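Local coordinates for isoaspartyl dipeptidase (Fervidobacterium islandicum, PDB 7CDH), which probably hydrolyses isoaspartyl (beta-aspartyl) dipeptides as a zinc-dependent M38 metallo-peptidase, a role linked to the repair of damaged proteins, at residues A[44-49]-A[354-359]; A[111-116]-A[148-153]; A[120-125]-A[341-346]; A[312-317]-A[325-330]; A[364-369]-A[375-380]. All coordinates share one frame; numbering follows the deposited sequence.

Interaction 1 of 5, residues A[44-49]-A[354-359]; sequences EIYDAN and FILVDE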
# COMPACT_ATOMS: atom_id res chain seq x y z
N GLU A 44 -3.06 -16.02 55.50
CA GLU A 44 -1.79 -16.78 55.58
C GLU A 44 -0.80 -15.92 56.37
O GLU A 44 -0.85 -14.69 56.25
CB GLU A 44 -1.32 -17.12 54.16
CG GLU A 44 0.04 -17.80 54.13
CD GLU A 44 0.47 -18.40 52.80
OE1 GLU A 44 1.62 -18.88 52.75
OE2 GLU A 44 -0.33 -18.39 51.83
N ILE A 45 0.05 -16.56 57.17
CA ILE A 45 1.13 -15.90 57.95
C ILE A 45 2.47 -16.51 57.54
O ILE A 45 2.53 -17.74 57.41
CB ILE A 45 0.85 -16.06 59.46
CG1 ILE A 45 -0.43 -15.31 59.85
CG2 ILE A 45 2.06 -15.61 60.28
CD1 ILE A 45 -0.66 -15.13 61.33
N TYR A 46 3.49 -15.70 57.34
CA TYR A 46 4.86 -16.18 57.01
C TYR A 46 5.85 -15.59 58.03
O TYR A 46 5.89 -14.35 58.25
CB TYR A 46 5.19 -15.88 55.55
CG TYR A 46 6.55 -16.33 55.09
CD1 TYR A 46 6.77 -17.64 54.69
CD2 TYR A 46 7.60 -15.45 55.00
CE1 TYR A 46 8.02 -18.06 54.26
CE2 TYR A 46 8.86 -15.85 54.57
CZ TYR A 46 9.07 -17.17 54.19
OH TYR A 46 10.32 -17.56 53.77
N ASP A 47 6.56 -16.50 58.70
CA ASP A 47 7.59 -16.20 59.73
C ASP A 47 8.88 -15.90 58.99
O ASP A 47 9.61 -16.86 58.62
CB ASP A 47 7.79 -17.35 60.71
CG ASP A 47 8.43 -16.93 62.03
OD1 ASP A 47 9.32 -16.05 62.00
OD2 ASP A 47 8.00 -17.47 63.08
N ALA A 48 9.19 -14.63 58.84
CA ALA A 48 10.39 -14.19 58.11
C ALA A 48 11.49 -13.82 59.09
O ALA A 48 12.34 -13.02 58.70
CB ALA A 48 10.02 -13.05 57.20
N ASN A 49 11.52 -14.40 60.29
CA ASN A 49 12.60 -14.13 61.27
C ASN A 49 13.91 -14.64 60.68
O ASN A 49 13.92 -15.76 60.10
CB ASN A 49 12.31 -14.70 62.67
CG ASN A 49 13.50 -14.58 63.58
OD1 ASN A 49 13.90 -13.48 63.98
ND2 ASN A 49 14.15 -15.71 63.84
N PHE A 354 7.84 -8.27 46.51
CA PHE A 354 8.87 -8.33 47.59
C PHE A 354 9.85 -9.48 47.36
O PHE A 354 9.47 -10.47 46.73
CB PHE A 354 8.25 -8.69 48.94
CG PHE A 354 6.98 -7.97 49.31
CD1 PHE A 354 6.91 -6.59 49.29
CD2 PHE A 354 5.87 -8.68 49.75
CE1 PHE A 354 5.73 -5.94 49.61
CE2 PHE A 354 4.71 -8.03 50.10
CZ PHE A 354 4.64 -6.66 50.04
N ILE A 355 11.08 -9.35 47.85
CA ILE A 355 11.99 -10.51 48.02
C ILE A 355 12.36 -10.61 49.51
O ILE A 355 12.38 -9.61 50.24
CB ILE A 355 13.23 -10.44 47.11
CG1 ILE A 355 14.09 -9.22 47.39
CG2 ILE A 355 12.82 -10.52 45.65
CD1 ILE A 355 15.47 -9.24 46.72
N LEU A 356 12.59 -11.83 49.94
CA LEU A 356 13.05 -12.13 51.30
C LEU A 356 14.47 -12.67 51.17
O LEU A 356 14.68 -13.63 50.43
CB LEU A 356 12.09 -13.13 51.92
CG LEU A 356 10.76 -12.52 52.36
CD1 LEU A 356 9.71 -13.60 52.52
CD2 LEU A 356 10.93 -11.75 53.66
N VAL A 357 15.40 -11.99 51.80
CA VAL A 357 16.85 -12.33 51.73
C VAL A 357 17.29 -12.82 53.11
O VAL A 357 16.75 -12.38 54.13
CB VAL A 357 17.56 -11.08 51.24
CG1 VAL A 357 19.06 -11.17 51.38
CG2 VAL A 357 17.15 -10.82 49.80
N ASP A 358 18.18 -13.78 53.15
CA ASP A 358 18.80 -14.25 54.42
C ASP A 358 19.77 -13.16 54.91
O ASP A 358 20.62 -12.72 54.11
CB ASP A 358 19.48 -15.59 54.16
CG ASP A 358 20.00 -16.20 55.43
OD1 ASP A 358 21.07 -15.73 55.91
OD2 ASP A 358 19.29 -17.11 55.94
N GLU A 359 19.65 -12.70 56.16
CA GLU A 359 20.44 -11.53 56.66
C GLU A 359 21.93 -11.90 56.77
O GLU A 359 22.75 -11.00 56.66
CB GLU A 359 19.88 -11.00 57.97
CG GLU A 359 20.00 -11.98 59.13
CD GLU A 359 19.42 -11.49 60.45
OE1 GLU A 359 18.95 -10.33 60.51
OE2 GLU A 359 19.47 -12.29 61.42
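Leu356 sets one methyl against Tyr46 and the other against Ala48, and these three buried residues make the whole contact. CD2 of Leu356 rests on CB of Ala48 at 3.9 Å. CD1 lies against the CE2 corner of the Tyr46 ring, meeting it obliquely; the modelled separation there is too short to be relied on, so the closeness of this touch is doubtful. Tyr46 holds CG anti to its own N (chi1 -179°), which sends the ring out from strand 43-47 toward the leucine, whose side chain comes from the opposite direction. Its hydroxyl lies past the apolar patch and is hydrogen-bonded to Asp377 OD1 and Ser366 OG. The CA atoms of Ala48 and Leu356 are 7.6 Å apart, the spacing of two layers rather than of paired strands.

The solvent side is looser. Asp47 and Asn49 turn outward, where Asp47 OD1 takes the backbone N of Asn49 at 3.2 Å through its anti lone pair. This Asx turn closes the end of strand 43-47, and Asn7 ND2 is a further donor to the same oxygen.

Strand 43-47 belongs to a four-stranded sheet and strand 354-358 to another, as in the small beta-sandwich domain that accompanies the barrel in many amidohydrolases. Between these two segments the contact is apolar; the polar link between the layers comes from the Tyr46 hydroxyl at its edge.

Interaction 2 of 5, residues A[111-116]-A[148-153]; sequences AKAKSL and IDKVIG
Lys150 lays its aliphatic chain against Ala113 and Lys114 of helix 106-118, one of the outer helices of the TIM barrel. That helix is the connection in the beta-alpha-beta crossover from strand 90-95 to strand 122-127, and Lys150 sits in the turn leading into the next parallel strand, 151-159.

The direct contacts are between hydrocarbon groups. CD of Lys150 touches CB of Ala113 at 3.9 Å, and CE of Lys150 lies 3.8 Å from CD of Lys114. The two lysines cross obliquely, meeting through their methylenes. The Lys150 chain stays extended as far as CE and bends only at its last torsion (chi4 -66°), which turns the amine along the helix toward Glu117.

Charge is dealt with separately. The two NZ atoms of Lys114 and Lys150 are 5.8 Å apart, and each has its own carboxylate, which probably offsets the like charges. Lys150 NZ forms a salt bridge with Glu117 one turn along the helix and also bonds Thr123 OG1. Lys114 NZ reaches out of the subunit to Asp149 of a neighbouring copy, whose Lys114 in turn pairs with Asp149 here, so the edge of this contact lies on an assembly interface.

Backbone bonding shapes the strand side: a type I beta turn from Ile148 to Val151 presents Lys150 to the helix, closed by Val151 N to Ile148 O at 3.0 Å.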
# COMPACT_ATOMS: atom_id res chain seq x y z
N ALA A 111 3.65 -11.50 23.20
CA ALA A 111 3.13 -12.84 23.58
C ALA A 111 3.96 -13.36 24.77
O ALA A 111 3.35 -13.79 25.75
CB ALA A 111 3.15 -13.80 22.41
N LYS A 112 5.29 -13.32 24.65
CA LYS A 112 6.23 -13.69 25.74
C LYS A 112 5.96 -12.84 26.99
O LYS A 112 5.79 -13.45 28.06
CB LYS A 112 7.68 -13.51 25.32
CG LYS A 112 8.70 -13.93 26.37
CD LYS A 112 8.42 -15.29 26.97
CE LYS A 112 9.68 -15.95 27.49
NZ LYS A 112 9.39 -17.22 28.20
N ALA A 113 5.83 -11.52 26.86
CA ALA A 113 5.51 -10.62 27.99
C ALA A 113 4.20 -11.06 28.66
O ALA A 113 4.09 -10.97 29.90
CB ALA A 113 5.47 -9.17 27.59
N LYS A 114 3.24 -11.53 27.88
CA LYS A 114 1.91 -11.94 28.41
C LYS A 114 2.03 -13.28 29.14
O LYS A 114 1.32 -13.45 30.16
CB LYS A 114 0.86 -12.11 27.31
CG LYS A 114 0.27 -10.79 26.84
CD LYS A 114 -0.60 -10.22 27.88
CE LYS A 114 -1.49 -9.11 27.39
NZ LYS A 114 -2.81 -9.21 28.05
N SER A 115 2.88 -14.18 28.66
CA SER A 115 2.99 -15.51 29.30
C SER A 115 3.80 -15.39 30.60
O SER A 115 3.42 -16.05 31.59
CB SER A 115 3.49 -16.58 28.38
OG SER A 115 4.81 -16.35 28.03
N LEU A 116 4.89 -14.61 30.61
CA LEU A 116 5.60 -14.28 31.86
C LEU A 116 4.59 -13.69 32.85
O LEU A 116 4.58 -14.10 33.98
CB LEU A 116 6.75 -13.32 31.58
CG LEU A 116 7.89 -13.91 30.75
CD1 LEU A 116 8.93 -12.85 30.41
CD2 LEU A 116 8.53 -15.05 31.48
N ILE A 148 -1.57 -0.23 22.76
CA ILE A 148 -1.06 -1.48 23.41
C ILE A 148 -0.61 -1.20 24.85
O ILE A 148 0.44 -0.59 25.05
CB ILE A 148 0.09 -2.02 22.56
CG1 ILE A 148 -0.38 -2.29 21.13
CG2 ILE A 148 0.69 -3.24 23.19
CD1 ILE A 148 0.75 -2.40 20.17
N ASP A 149 -1.38 -1.66 25.83
CA ASP A 149 -1.15 -1.43 27.28
C ASP A 149 0.34 -1.58 27.61
O ASP A 149 0.91 -0.63 28.11
CB ASP A 149 -2.14 -2.25 28.12
CG ASP A 149 -3.39 -1.45 28.51
OD1 ASP A 149 -3.24 -0.23 28.76
OD2 ASP A 149 -4.51 -2.03 28.55
N LYS A 150 0.99 -2.69 27.27
CA LYS A 150 2.34 -2.99 27.80
C LYS A 150 3.42 -2.11 27.15
O LYS A 150 4.53 -2.09 27.70
CB LYS A 150 2.67 -4.47 27.62
CG LYS A 150 1.99 -5.39 28.62
CD LYS A 150 2.56 -6.78 28.64
CE LYS A 150 1.76 -7.73 29.50
NZ LYS A 150 1.82 -7.35 30.92
N VAL A 151 3.19 -1.49 25.99
CA VAL A 151 4.26 -0.69 25.33
C VAL A 151 4.54 0.58 26.17
O VAL A 151 3.58 1.36 26.41
CB VAL A 151 3.88 -0.35 23.88
CG1 VAL A 151 4.84 0.64 23.25
CG2 VAL A 151 3.77 -1.60 23.04
N ILE A 152 5.76 0.75 26.70
CA ILE A 152 6.08 1.91 27.59
C ILE A 152 7.10 2.84 26.93
O ILE A 152 7.52 3.81 27.57
CB ILE A 152 6.52 1.46 29.00
CG1 ILE A 152 7.64 0.42 29.01
CG2 ILE A 152 5.31 0.96 29.76
CD1 ILE A 152 8.78 0.71 28.08
N GLY A 153 7.44 2.60 25.67
CA GLY A 153 8.52 3.34 25.00
C GLY A 153 8.99 2.67 23.73
O GLY A 153 8.35 1.72 23.29

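Interaction 3 of 5, residues A[120-125]-A[341-346]; sequences GLNTFI and LNKGKI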
# COMPACT_ATOMS: atom_id res chain seq x y z
N GLY A 120 3.12 -15.11 36.83
CA GLY A 120 3.12 -14.27 38.04
C GLY A 120 4.10 -13.11 37.98
O GLY A 120 4.15 -12.34 38.94
N LEU A 121 4.84 -12.95 36.88
CA LEU A 121 5.78 -11.82 36.68
C LEU A 121 4.98 -10.56 36.30
O LEU A 121 3.78 -10.65 36.07
CB LEU A 121 6.76 -12.24 35.60
CG LEU A 121 8.18 -11.74 35.75
CD1 LEU A 121 8.78 -12.23 37.06
CD2 LEU A 121 9.02 -12.18 34.56
N ASN A 122 5.62 -9.39 36.35
CA ASN A 122 5.07 -8.08 35.88
C ASN A 122 5.95 -7.70 34.70
O ASN A 122 7.22 -7.79 34.87
CB ASN A 122 5.19 -6.96 36.92
CG ASN A 122 4.62 -7.36 38.27
OD1 ASN A 122 3.42 -7.17 38.53
ND2 ASN A 122 5.47 -7.89 39.12
N THR A 123 5.34 -7.36 33.57
CA THR A 123 6.08 -7.19 32.29
C THR A 123 5.60 -5.94 31.56
O THR A 123 4.38 -5.68 31.56
CB THR A 123 5.87 -8.38 31.36
OG1 THR A 123 4.46 -8.46 31.06
CG2 THR A 123 6.30 -9.65 32.02
N PHE A 124 6.53 -5.28 30.89
CA PHE A 124 6.26 -4.16 29.97
C PHE A 124 7.21 -4.36 28.81
O PHE A 124 8.21 -5.09 28.94
CB PHE A 124 6.43 -2.80 30.64
CG PHE A 124 5.66 -2.69 31.93
CD1 PHE A 124 6.19 -3.15 33.11
CD2 PHE A 124 4.35 -2.23 31.93
CE1 PHE A 124 5.44 -3.17 34.27
CE2 PHE A 124 3.63 -2.15 33.11
CZ PHE A 124 4.16 -2.65 34.27
N ILE A 125 6.91 -3.74 27.68
CA ILE A 125 7.77 -3.91 26.50
C ILE A 125 8.01 -2.53 25.91
O ILE A 125 7.23 -1.64 26.16
CB ILE A 125 7.13 -4.91 25.51
CG1 ILE A 125 5.84 -4.38 24.90
CG2 ILE A 125 6.88 -6.24 26.20
CD1 ILE A 125 5.36 -5.19 23.74
N LEU A 341 5.98 3.51 37.49
CA LEU A 341 5.32 2.29 38.02
C LEU A 341 5.03 2.47 39.51
O LEU A 341 5.86 3.03 40.23
CB LEU A 341 6.24 1.10 37.80
CG LEU A 341 6.69 0.89 36.36
CD1 LEU A 341 7.65 -0.29 36.27
CD2 LEU A 341 5.49 0.70 35.43
N ASN A 342 3.93 1.88 39.98
CA ASN A 342 3.62 1.76 41.42
C ASN A 342 4.34 0.53 41.94
O ASN A 342 3.71 -0.33 42.54
CB ASN A 342 2.12 1.96 41.64
CG ASN A 342 1.79 3.42 41.43
OD1 ASN A 342 1.12 3.78 40.47
ND2 ASN A 342 2.37 4.29 42.25
N LYS A 343 5.67 0.54 41.84
CA LYS A 343 6.55 -0.56 42.30
C LYS A 343 7.77 0.03 43.01
O LYS A 343 7.89 1.27 43.05
CB LYS A 343 6.91 -1.43 41.10
CG LYS A 343 5.72 -1.99 40.35
CD LYS A 343 6.07 -3.10 39.39
CE LYS A 343 4.84 -3.69 38.73
NZ LYS A 343 4.06 -4.52 39.69
N GLY A 344 8.65 -0.81 43.53
CA GLY A 344 9.94 -0.38 44.11
C GLY A 344 9.83 0.14 45.55
O GLY A 344 10.88 0.44 46.16
N LYS A 345 8.61 0.21 46.09
CA LYS A 345 8.31 0.75 47.44
C LYS A 345 7.46 -0.24 48.22
O LYS A 345 6.37 -0.60 47.74
CB LYS A 345 7.61 2.11 47.32
CG LYS A 345 7.72 2.99 48.56
CD LYS A 345 8.02 4.45 48.25
CE LYS A 345 6.81 5.22 47.78
NZ LYS A 345 6.14 5.88 48.93
N ILE A 346 7.91 -0.65 49.41
CA ILE A 346 7.02 -1.32 50.40
C ILE A 346 6.31 -0.24 51.20
O ILE A 346 6.98 0.43 51.99
CB ILE A 346 7.79 -2.28 51.31
CG1 ILE A 346 8.77 -3.15 50.52
CG2 ILE A 346 6.78 -3.08 52.11
CD1 ILE A 346 9.14 -4.44 51.21
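At the end of the barrel where strand 122-127 starts, Asn122 and Phe124 meet Lys343 and Leu341 of the loop that follows helix 333-339. Leu341 puts CD2 over one face of the Phe124 ring, 4.1 Å from the ring centroid and 25° off the normal, a CH-pi contact displaced toward the rim at CZ. The two side chains slide past each other in opposite senses.

Beside this apolar pair, Lys343 runs out straight and then bends at its last torsion (chi4 -73°), bringing NZ to Asn122 OD1 in a weak hydrogen bond of 3.0 Å. Its CE packs 3.8 Å from CB of Asn122. The stronger hold on the amine is a salt bridge to Asp353, while the other end of the Asn122 amide gives ND2 to Thr91 O. Both ends of the amide are thus occupied, which should fix its rotation.

Thr123, between the two contact residues, points the other way, toward helix 106-118. Asn122, Phe124 and Lys343 all touch Thr92 of strand 90-95, and Lys343 also reaches Ile58 of strand 51-59, so the loop packs against three neighbouring parallel strands, 51-59, 90-95 and 122-127.

Interaction 4 of 5, residues A[312-317]-A[325-330]; sequences YTIRKV and AEVLKI
Helix 309-318 and the short helix 324-327, with the 3-10 turn that follows it, pack closely side by side, the CA atoms of Ile314 and Val327 being 6.5 Å apart. Val327 is the hub: its two methyls fit against Ile314 and Val317, residues three apart and so on the same flank of the longer helix. CG2 of Val327 meets CG1 of Val317 at 3.7 Å, while CG1 of Val327 approaches CB of Val317 at 3.9 Å, so the two valines interlock through several carbons. CG1 of Val327 also lies 4.0 Å from CG2 of Ile314. In Ile314 the branches divide the work. CG2, anti to the backbone N, takes the valine, and CG1 of Ile314, on the N side (chi1 -69°), extends toward CD1 of Ile330 at a looser 4.3 Å.

Every residue in these contacts is buried, and all the groups that meet are aliphatic. Polar bonding lies on the outer flank of the second helix, where Lys329 NZ and Glu326 OE2 form a salt bridge of 3.3 Å, weak as a hydrogen bond; Asp278 is another carboxylate partner of the lysine.

Leu322 of the connecting loop covers both Val317 and Val327, and Ile268 of helix 264-273 leans on Val317 and Ile330. Toward the strands, Ile314 reaches Leu57 and Ile330 meets Val280 and Ile282. A short-loop helical pair thus sits on strands 51-59 and 280-283 by branched aliphatic side chains, as helices do in the outer layer of a TIM barrel, the fold of the amidohydrolase family.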
# COMPACT_ATOMS: atom_id res chain seq x y z
N TYR A 312 23.38 -10.06 41.92
CA TYR A 312 24.85 -10.23 41.97
C TYR A 312 25.50 -8.85 42.11
O TYR A 312 26.43 -8.71 42.93
CB TYR A 312 25.34 -10.98 40.73
CG TYR A 312 26.82 -11.24 40.70
CD1 TYR A 312 27.40 -12.25 41.45
CD2 TYR A 312 27.66 -10.46 39.93
CE1 TYR A 312 28.76 -12.49 41.41
CE2 TYR A 312 29.02 -10.68 39.89
CZ TYR A 312 29.57 -11.70 40.62
OH TYR A 312 30.91 -11.90 40.55
N THR A 313 25.07 -7.89 41.29
CA THR A 313 25.71 -6.54 41.17
C THR A 313 25.42 -5.78 42.47
O THR A 313 26.35 -5.22 43.01
CB THR A 313 25.32 -5.80 39.88
OG1 THR A 313 25.87 -6.55 38.78
CG2 THR A 313 25.86 -4.39 39.81
N ILE A 314 24.21 -5.87 43.01
CA ILE A 314 23.85 -5.26 44.32
C ILE A 314 24.77 -5.83 45.42
O ILE A 314 25.29 -5.04 46.24
CB ILE A 314 22.36 -5.48 44.60
CG1 ILE A 314 21.50 -4.65 43.64
CG2 ILE A 314 22.02 -5.18 46.05
CD1 ILE A 314 20.05 -5.08 43.64
N ARG A 315 24.99 -7.14 45.44
CA ARG A 315 25.86 -7.80 46.44
C ARG A 315 27.30 -7.31 46.28
O ARG A 315 27.97 -7.13 47.31
CB ARG A 315 25.76 -9.32 46.33
CG ARG A 315 24.49 -9.89 46.95
CD ARG A 315 24.48 -11.39 46.95
NE ARG A 315 25.38 -11.87 47.99
CZ ARG A 315 25.45 -13.14 48.41
NH1 ARG A 315 24.68 -14.08 47.89
NH2 ARG A 315 26.30 -13.46 49.38
N LYS A 316 27.78 -7.03 45.07
CA LYS A 316 29.17 -6.55 44.90
C LYS A 316 29.31 -5.12 45.43
O LYS A 316 30.41 -4.77 45.90
CB LYS A 316 29.66 -6.66 43.45
CG LYS A 316 30.07 -8.05 43.00
CD LYS A 316 30.99 -8.80 43.95
CE LYS A 316 31.80 -9.86 43.24
NZ LYS A 316 32.07 -11.04 44.10
N VAL A 317 28.26 -4.32 45.37
CA VAL A 317 28.32 -2.90 45.83
C VAL A 317 28.29 -2.89 47.38
O VAL A 317 29.08 -2.15 47.98
CB VAL A 317 27.23 -2.04 45.17
CG1 VAL A 317 27.28 -0.58 45.65
CG2 VAL A 317 27.37 -2.08 43.66
N ALA A 325 19.93 0.37 51.91
CA ALA A 325 18.83 1.31 51.59
C ALA A 325 19.18 2.17 50.37
O ALA A 325 18.25 2.62 49.66
CB ALA A 325 18.49 2.16 52.78
N GLU A 326 20.45 2.44 50.16
CA GLU A 326 20.94 3.33 49.09
C GLU A 326 21.15 2.52 47.81
O GLU A 326 20.68 2.95 46.76
CB GLU A 326 22.21 4.05 49.56
CG GLU A 326 21.92 5.18 50.55
CD GLU A 326 21.17 6.37 49.97
OE1 GLU A 326 20.26 6.90 50.66
OE2 GLU A 326 21.49 6.78 48.81
N VAL A 327 21.83 1.37 47.90
CA VAL A 327 22.12 0.52 46.71
C VAL A 327 20.80 0.08 46.05
O VAL A 327 20.68 0.19 44.88
CB VAL A 327 23.01 -0.66 47.06
CG1 VAL A 327 23.41 -1.42 45.83
CG2 VAL A 327 24.26 -0.18 47.76
N LEU A 328 19.78 -0.25 46.82
CA LEU A 328 18.52 -0.78 46.28
C LEU A 328 17.86 0.20 45.32
O LEU A 328 17.00 -0.22 44.56
CB LEU A 328 17.58 -1.05 47.45
CG LEU A 328 17.82 -2.38 48.14
CD1 LEU A 328 16.82 -2.53 49.29
CD2 LEU A 328 17.68 -3.52 47.15
N LYS A 329 18.20 1.48 45.39
CA LYS A 329 17.58 2.52 44.56
C LYS A 329 17.74 2.15 43.08
O LYS A 329 16.84 2.52 42.32
CB LYS A 329 18.22 3.89 44.82
CG LYS A 329 17.84 4.50 46.15
CD LYS A 329 18.58 5.80 46.37
CE LYS A 329 18.14 6.52 47.62
NZ LYS A 329 18.65 7.91 47.58
N ILE A 330 18.84 1.48 42.72
CA ILE A 330 19.23 1.26 41.29
C ILE A 330 18.33 0.21 40.61
O ILE A 330 18.34 0.12 39.37
CB ILE A 330 20.71 0.84 41.19
CG1 ILE A 330 20.98 -0.49 41.88
CG2 ILE A 330 21.61 1.96 41.67
CD1 ILE A 330 22.46 -0.82 41.90

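Interaction 5 of 5, residues A[364-369]-A[375-380]; sequences IVSVIS and MKDGVM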
# COMPACT_ATOMS: atom_id res chain seq x y z
N ILE A 364 18.67 -15.09 48.11
CA ILE A 364 17.21 -14.89 47.93
C ILE A 364 16.51 -16.19 48.37
O ILE A 364 16.85 -17.26 47.85
CB ILE A 364 16.84 -14.44 46.50
CG1 ILE A 364 17.28 -13.00 46.24
CG2 ILE A 364 15.34 -14.59 46.23
CD1 ILE A 364 17.61 -12.73 44.81
N VAL A 365 15.58 -16.13 49.32
CA VAL A 365 14.91 -17.38 49.80
C VAL A 365 13.42 -17.29 49.52
O VAL A 365 12.79 -18.34 49.48
CB VAL A 365 15.21 -17.66 51.29
CG1 VAL A 365 16.71 -17.85 51.54
CG2 VAL A 365 14.66 -16.58 52.21
N SER A 366 12.84 -16.11 49.40
CA SER A 366 11.42 -16.05 48.99
C SER A 366 11.17 -14.86 48.07
O SER A 366 11.91 -13.85 48.16
CB SER A 366 10.53 -16.12 50.20
OG SER A 366 10.74 -17.35 50.86
N VAL A 367 10.23 -15.03 47.15
CA VAL A 367 9.92 -14.04 46.09
C VAL A 367 8.41 -13.95 45.96
O VAL A 367 7.79 -14.98 45.78
CB VAL A 367 10.56 -14.39 44.75
CG1 VAL A 367 10.24 -13.31 43.73
CG2 VAL A 367 12.05 -14.56 44.89
N ILE A 368 7.89 -12.74 46.09
CA ILE A 368 6.44 -12.46 46.09
C ILE A 368 6.15 -11.42 45.00
O ILE A 368 6.91 -10.44 44.89
CB ILE A 368 6.00 -12.02 47.50
CG1 ILE A 368 6.39 -13.09 48.52
CG2 ILE A 368 4.52 -11.72 47.56
CD1 ILE A 368 5.95 -12.76 49.92
N SER A 369 5.14 -11.69 44.17
CA SER A 369 4.70 -10.82 43.05
C SER A 369 3.18 -10.78 43.07
O SER A 369 2.58 -11.85 43.08
CB SER A 369 5.22 -11.29 41.73
OG SER A 369 4.89 -10.35 40.72
N MET A 375 8.25 -18.07 44.96
CA MET A 375 9.24 -18.91 45.68
C MET A 375 9.08 -18.71 47.20
O MET A 375 8.94 -17.55 47.66
CB MET A 375 10.68 -18.58 45.27
CG MET A 375 11.64 -19.64 45.74
SD MET A 375 13.32 -19.46 45.10
CE MET A 375 13.72 -17.83 45.73
N LYS A 376 9.00 -19.83 47.92
CA LYS A 376 8.84 -19.91 49.39
C LYS A 376 9.92 -20.85 49.91
O LYS A 376 9.89 -22.07 49.56
CB LYS A 376 7.44 -20.40 49.76
CG LYS A 376 7.02 -20.03 51.18
CD LYS A 376 5.76 -20.69 51.66
CE LYS A 376 4.55 -19.80 51.50
NZ LYS A 376 3.29 -20.58 51.59
N ASP A 377 10.90 -20.28 50.61
CA ASP A 377 11.96 -21.03 51.33
C ASP A 377 12.66 -21.95 50.34
O ASP A 377 12.68 -23.17 50.59
CB ASP A 377 11.37 -21.78 52.52
CG ASP A 377 10.83 -20.85 53.59
OD1 ASP A 377 11.56 -19.91 53.97
OD2 ASP A 377 9.66 -21.04 54.01
N GLY A 378 13.16 -21.39 49.23
CA GLY A 378 13.86 -22.10 48.14
C GLY A 378 12.96 -22.97 47.26
O GLY A 378 13.50 -23.58 46.35
N VAL A 379 11.65 -23.04 47.51
CA VAL A 379 10.70 -23.93 46.78
C VAL A 379 9.91 -23.11 45.76
O VAL A 379 8.92 -22.38 46.12
CB VAL A 379 9.75 -24.69 47.72
CG1 VAL A 379 8.92 -25.72 46.95
CG2 VAL A 379 10.50 -25.36 48.86
N MET A 380 10.29 -23.31 44.50
CA MET A 380 9.65 -22.70 43.31
C MET A 380 8.20 -23.16 43.20
O MET A 380 7.94 -24.37 43.38
CB MET A 380 10.44 -23.16 42.08
CG MET A 380 9.97 -22.53 40.79
SD MET A 380 10.92 -21.08 40.41
CE MET A 380 12.60 -21.67 40.61
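Met375 reaches across to Val367, Val365 and Ile364, and the parts of its chain meet different atoms there. Met375 CB sits above the paired backbones, 4.0 Å from Val367 N. Met375 CG, anti to the methionine N (chi1 -166°), passes 4.1 Å from Val365 O. The chain then folds at SD (chi3 59°), and this bend returns Met375 CE to the partner strand, against both CG2 of Ile364 (3.7 Å) and CG2 of Val367 (3.8 Å). Met375 crosses Ile364 at about a right angle. Ile86 of helix 82-86 packs on the methionine too.

Strands 364-369 and 372-376 form an antiparallel beta hairpin at the end of the chain's largest sheet. Val367 and Met375 are a hydrogen-bonded pair: Val367 N gives to Met375 O at 2.9 Å, and Met375 N to a lone pair of Val367 O at 3.2 Å. A classic bulge interrupts the strand just before, where Val365 and Ser366 both face Leu356 of strand 354-358.

Beyond Lys376 the chain reverses in a type I' turn with Asp377 and Gly378 at its corners, both at positive phi. Gly378 N binds Val365 O at 3.1 Å, in the carbonyl plane. Val365 O also accepts from Ser366 OG at 2.7 Å, whose approach is from above the plane, 42° out of it.

In the fold
Along the chain, interactions 2, 3 and 4 fall within the loop closed by interaction 1, while interaction 5 follows it. Interactions 1 and 5, with centres about 9 Å apart, lie in what is probably the small beta-sandwich domain, where neighbouring strands 354-358 and 364-369 link them and Glu44 forms a salt bridge with Lys376. Interactions 2 and 3, centres about 12 Å apart, share adjacent barrel strands 122-127 and 151-159; interaction 4 is across the barrel, about 27 Å from interaction 2. Phe354 packing on Ile346, and Gly120 O bonded to Ser369 OG, join interaction 3 to interactions 1 and 5. Sandwich and barrel thus meet near loop 341-346, while strand 151-159, entered at interaction 2, carries zinc ligand Glu156.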